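Local coordinates for protein 3-hydroxyisobutyrate dehydrogenase (PDB 2CVZ) that probably catalyses the NADP-dependent oxidation of 3-hydroxyisobutyrate in valine catabolism, at residues V164-N169 against M240-G245; V174-A179 against N212-R217. One frame throughout, in Å; residues are numbered along the deposited sequence.

Contact 1. Residues V164-N169 against M240-G245; sequences VKAINN and MGVLDG
Ile167 and Val242 mark the nearest approach of the two backbones, their CA atoms 7.8 Å apart where helix 160-188 passes residues 240-243 of helix 229-243. Val242 points its CB at the neighbouring helix and divides its two methyls between two residues. CG1, anti to the backbone N (chi1 176°), lies 4.0 Å from CD1 of Ile167, a side chain that sets off along the flank of the contact and turns its terminal methyl to Val242. The other methyl, CG2, comes more loosely, 4.4 Å from Ala166 CB. A branched valine can thus serve two neighbours at once, while alanine leaves room for the partner helix and isoleucine supplies the extra reach. No hydrogen bond joins the segments. Ile167 also packs on Leu186 of the second subunit, and Val242 on Gln189 of that subunit, so the side chains of the seam continue into the subunit interface.

On the side turned from Val242, helix 160-188 carries a polar cluster. Asn169 OD1 accepts two bonds: one from Lys165 NZ at 2.9 Å, tilted 25° from the carbonyl plane, the other from Asn168 ND2 at 3.1 Å; this nitrogen lies in the carbonyl plane, but the bond is bent, with an angle of 136° at the hydrogen. Lys165 NZ also donates to Val116 O, so backbone and amide oxygens together restrain the end of this long chain. Asn168, with a donor and an acceptor in one amide, is further held by Ser204 and Gly205 of the second subunit. Lys165 touches the bound NADPH. Lys165 and Asn169, one turn apart on the long helix 160-188, match the Lys-x-x-x-Asn part of the signature of the beta-hydroxyacid dehydrogenases, whose cofactor site this helix borders.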
# COMPACT_ATOMS: atom_id res chain seq x y z
N VAL C 164 -17.29 16.21 2.69
CA VAL C 164 -17.62 15.63 1.39
C VAL C 164 -16.61 16.08 0.34
O VAL C 164 -16.22 15.31 -0.53
CB VAL C 164 -19.04 16.02 0.94
CG1 VAL C 164 -19.29 15.53 -0.48
CG2 VAL C 164 -20.06 15.42 1.89
N LYS C 165 -16.18 17.33 0.43
CA LYS C 165 -15.21 17.87 -0.52
C LYS C 165 -13.89 17.11 -0.40
O LYS C 165 -13.29 16.73 -1.40
CB LYS C 165 -14.97 19.36 -0.27
CG LYS C 165 -13.83 19.97 -1.10
CD LYS C 165 -14.05 19.82 -2.61
CE LYS C 165 -12.90 20.43 -3.40
NZ LYS C 165 -13.02 20.19 -4.87
N ALA C 166 -13.45 16.89 0.83
CA ALA C 166 -12.19 16.18 1.07
C ALA C 166 -12.25 14.77 0.50
O ALA C 166 -11.30 14.32 -0.15
CB ALA C 166 -11.89 16.13 2.57
N ILE C 167 -13.35 14.07 0.73
CA ILE C 167 -13.48 12.72 0.21
C ILE C 167 -13.53 12.74 -1.31
O ILE C 167 -12.94 11.90 -1.97
CB ILE C 167 -14.73 12.02 0.79
CG1 ILE C 167 -14.53 11.76 2.28
CG2 ILE C 167 -14.98 10.70 0.07
CD1 ILE C 167 -13.28 10.95 2.60
N ASN C 168 -14.24 13.72 -1.88
CA ASN C 168 -14.32 13.82 -3.33
C ASN C 168 -12.92 13.96 -3.92
O ASN C 168 -12.58 13.28 -4.90
CB ASN C 168 -15.16 15.04 -3.74
CG ASN C 168 -15.06 15.32 -5.23
OD1 ASN C 168 -15.66 14.63 -6.05
ND2 ASN C 168 -14.28 16.35 -5.58
N ASN C 169 -12.10 14.82 -3.34
CA ASN C 169 -10.75 15.02 -3.85
C ASN C 169 -9.87 13.81 -3.60
O ASN C 169 -8.92 13.57 -4.34
CB ASN C 169 -10.14 16.29 -3.27
CG ASN C 169 -10.54 17.53 -4.06
OD1 ASN C 169 -11.68 17.64 -4.52
ND2 ASN C 169 -9.61 18.46 -4.22
N MSE C 240 -7.92 12.36 5.35
CA MSE C 240 -7.41 11.41 6.33
C MSE C 240 -8.09 11.67 7.67
O MSE C 240 -8.33 10.75 8.45
CB MSE C 240 -5.89 11.54 6.48
CG MSE C 240 -5.09 11.27 5.20
SE MSE C 240 -5.48 9.57 4.35
CE MSE C 240 -6.74 10.21 3.02
N GLY C 241 -8.40 12.94 7.93
CA GLY C 241 -9.06 13.31 9.17
C GLY C 241 -10.48 12.77 9.18
O GLY C 241 -11.02 12.42 10.22
N VAL C 242 -11.09 12.71 8.00
CA VAL C 242 -12.45 12.20 7.88
C VAL C 242 -12.42 10.69 8.12
O VAL C 242 -13.32 10.14 8.76
CB VAL C 242 -13.04 12.50 6.49
CG1 VAL C 242 -14.42 11.86 6.36
CG2 VAL C 242 -13.11 14.01 6.28
N LEU C 243 -11.39 10.03 7.61
CA LEU C 243 -11.25 8.58 7.80
C LEU C 243 -10.95 8.26 9.27
O LEU C 243 -11.26 7.17 9.74
CB LEU C 243 -10.11 8.03 6.93
CG LEU C 243 -10.26 8.17 5.41
CD1 LEU C 243 -9.00 7.68 4.73
CD2 LEU C 243 -11.47 7.38 4.94
N ASP C 244 -10.35 9.21 9.97
CA ASP C 244 -10.01 9.03 11.38
C ASP C 244 -11.24 9.00 12.29
O ASP C 244 -11.15 8.60 13.45
CB ASP C 244 -9.07 10.14 11.86
CG ASP C 244 -7.63 9.93 11.43
OD1 ASP C 244 -6.80 10.83 11.70
OD2 ASP C 244 -7.32 8.87 10.85
N GLY C 245 -12.38 9.43 11.76
CA GLY C 245 -13.60 9.45 12.55
C GLY C 245 -13.98 8.08 13.07
O GLY C 245 -14.22 7.90 14.26

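Contact 2. Residues V174-A179 against N212-R217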
# COMPACT_ATOMS: atom_id res chain seq x y z
N VAL C 174 -7.01 9.23 -6.15
CA VAL C 174 -6.85 7.81 -6.42
C VAL C 174 -7.10 7.49 -7.89
O VAL C 174 -6.32 6.79 -8.53
CB VAL C 174 -7.81 6.97 -5.57
CG1 VAL C 174 -7.84 5.54 -6.08
CG2 VAL C 174 -7.37 6.99 -4.12
N ASN C 175 -8.19 8.02 -8.43
CA ASN C 175 -8.53 7.76 -9.83
C ASN C 175 -7.42 8.21 -10.76
O ASN C 175 -7.02 7.48 -11.67
CB ASN C 175 -9.83 8.49 -10.20
CG ASN C 175 -11.02 7.99 -9.40
OD1 ASN C 175 -10.95 6.97 -8.72
ND2 ASN C 175 -12.13 8.71 -9.50
N LEU C 176 -6.92 9.42 -10.53
CA LEU C 176 -5.87 10.00 -11.35
C LEU C 176 -4.54 9.25 -11.27
O LEU C 176 -3.91 8.98 -12.29
CB LEU C 176 -5.66 11.46 -10.95
CG LEU C 176 -4.52 12.24 -11.61
CD1 LEU C 176 -4.72 12.30 -13.12
CD2 LEU C 176 -4.49 13.65 -11.03
N TRP C 177 -4.13 8.91 -10.05
CA TRP C 177 -2.86 8.21 -9.87
C TRP C 177 -2.89 6.79 -10.43
O TRP C 177 -1.96 6.38 -11.11
CB TRP C 177 -2.48 8.19 -8.39
CG TRP C 177 -1.14 7.55 -8.14
CD1 TRP C 177 -0.89 6.22 -7.97
CD2 TRP C 177 0.12 8.21 -8.06
NE1 TRP C 177 0.45 6.01 -7.79
CE2 TRP C 177 1.10 7.21 -7.84
CE3 TRP C 177 0.53 9.55 -8.15
CZ2 TRP C 177 2.46 7.51 -7.71
CZ3 TRP C 177 1.89 9.84 -8.03
CH2 TRP C 177 2.83 8.83 -7.81
N ALA C 178 -3.95 6.05 -10.14
CA ALA C 178 -4.06 4.67 -10.62
C ALA C 178 -4.05 4.65 -12.14
O ALA C 178 -3.43 3.79 -12.76
CB ALA C 178 -5.34 4.02 -10.09
N ALA C 179 -4.76 5.60 -12.75
CA ALA C 179 -4.79 5.68 -14.21
C ALA C 179 -3.35 5.89 -14.69
O ALA C 179 -2.93 5.31 -15.69
CB ALA C 179 -5.67 6.83 -14.65
N ASN C 212 -11.39 13.96 -18.55
CA ASN C 212 -11.12 15.39 -18.67
C ASN C 212 -9.81 15.97 -18.17
O ASN C 212 -9.63 17.19 -18.23
CB ASN C 212 -12.27 16.15 -18.01
CG ASN C 212 -13.63 15.63 -18.45
OD1 ASN C 212 -13.94 15.59 -19.64
ND2 ASN C 212 -14.45 15.23 -17.49
N LEU C 213 -8.91 15.14 -17.67
CA LEU C 213 -7.64 15.66 -17.17
C LEU C 213 -6.41 15.12 -17.89
O LEU C 213 -5.60 15.88 -18.41
CB LEU C 213 -7.50 15.38 -15.67
CG LEU C 213 -8.47 16.09 -14.72
CD1 LEU C 213 -8.17 15.68 -13.28
CD2 LEU C 213 -8.31 17.60 -14.87
N ILE C 214 -6.29 13.79 -17.93
CA ILE C 214 -5.14 13.16 -18.56
C ILE C 214 -4.99 13.42 -20.06
O ILE C 214 -3.92 13.77 -20.54
CB ILE C 214 -5.13 11.64 -18.28
CG1 ILE C 214 -5.07 11.41 -16.76
CG2 ILE C 214 -3.94 10.98 -18.95
CD1 ILE C 214 -5.14 9.95 -16.34
N PRO C 215 -6.08 13.23 -20.84
CA PRO C 215 -5.95 13.47 -22.28
C PRO C 215 -5.57 14.91 -22.61
O PRO C 215 -4.71 15.15 -23.46
CB PRO C 215 -7.34 13.12 -22.81
CG PRO C 215 -7.86 12.13 -21.82
CD PRO C 215 -7.41 12.72 -20.50
N GLN C 216 -6.20 15.85 -21.93
CA GLN C 216 -5.98 17.27 -22.16
C GLN C 216 -4.69 17.87 -21.58
O GLN C 216 -4.14 18.82 -22.14
CB GLN C 216 -7.17 18.08 -21.64
CG GLN C 216 -8.52 17.70 -22.26
CD GLN C 216 -9.08 16.40 -21.71
OE1 GLN C 216 -8.50 15.78 -20.82
NE2 GLN C 216 -10.23 15.99 -22.24
N ARG C 217 -4.21 17.32 -20.47
CA ARG C 217 -3.02 17.87 -19.83
C ARG C 217 -1.74 17.06 -19.97
O ARG C 217 -0.66 17.62 -20.11
CB ARG C 217 -3.28 18.10 -18.34
CG ARG C 217 -4.53 18.88 -18.08
CD ARG C 217 -4.65 19.29 -16.63
NE ARG C 217 -5.88 20.03 -16.42
CZ ARG C 217 -6.10 20.86 -15.41
NH1 ARG C 217 -5.16 21.06 -14.49
NH2 ARG C 217 -7.26 21.50 -15.33
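Ile214 lays its end between the side chains of Leu176 and Ala179, which stand about one turn apart on helix 160-188. Its terminal CD1 is 3.6 Å from Ala179 CB, and CG1 lies 3.8 Å from Leu176 CD1. CG1 stands beside the backbone N, and the extended chi2 of 177° carries CD1 on to Ala179 CB. Alanine suits the spot because its small side chain lets that methyl come close; of the two leucine methyls CD1 does the touching, lying against both CG1 and CD1 of Ile214. This is plain apolar helix packing within the all-helical C-terminal domain: the first turn of the short helix 214-219 is laid against the long helix 160-188. Around the pair, Leu176 also meets Ala209, Tyr260 and Leu277, and Ala179 meets Thr210, extending the core over several helices. Ile214 is placed by the start of its helix, where Pro215, lacking an N-H, fits a first turn, and Arg217 N bonds Leu213 O at 2.9 Å. Farther out, Leu213 CD2 sits 3.6 Å above one face of the Arg217 guanidinium, offset toward its rim, while NH1 of Arg217 forms a salt bridge with Asp272 and a hydrogen bond with Thr226.

Overall arrangement
Both contacts are built on helix 160-188, the long helix that comes after strand 149-156. Contact 1 uses an early part of it and contact 2 a part further along; their centres are about 20 Å apart and their nearest atoms about 5 Å, without touching. Along the chain the order is 164-169, 174-179, 212-217, 240-245, so contact 2 closes a shorter excursion within the longer one closed by contact 1. Helices 214-219 and 229-243, which follow one another, are thereby both brought back to the same long helix. Since both contacts also adjoin the second subunit, this helix links cofactor site, helical core and subunit interface.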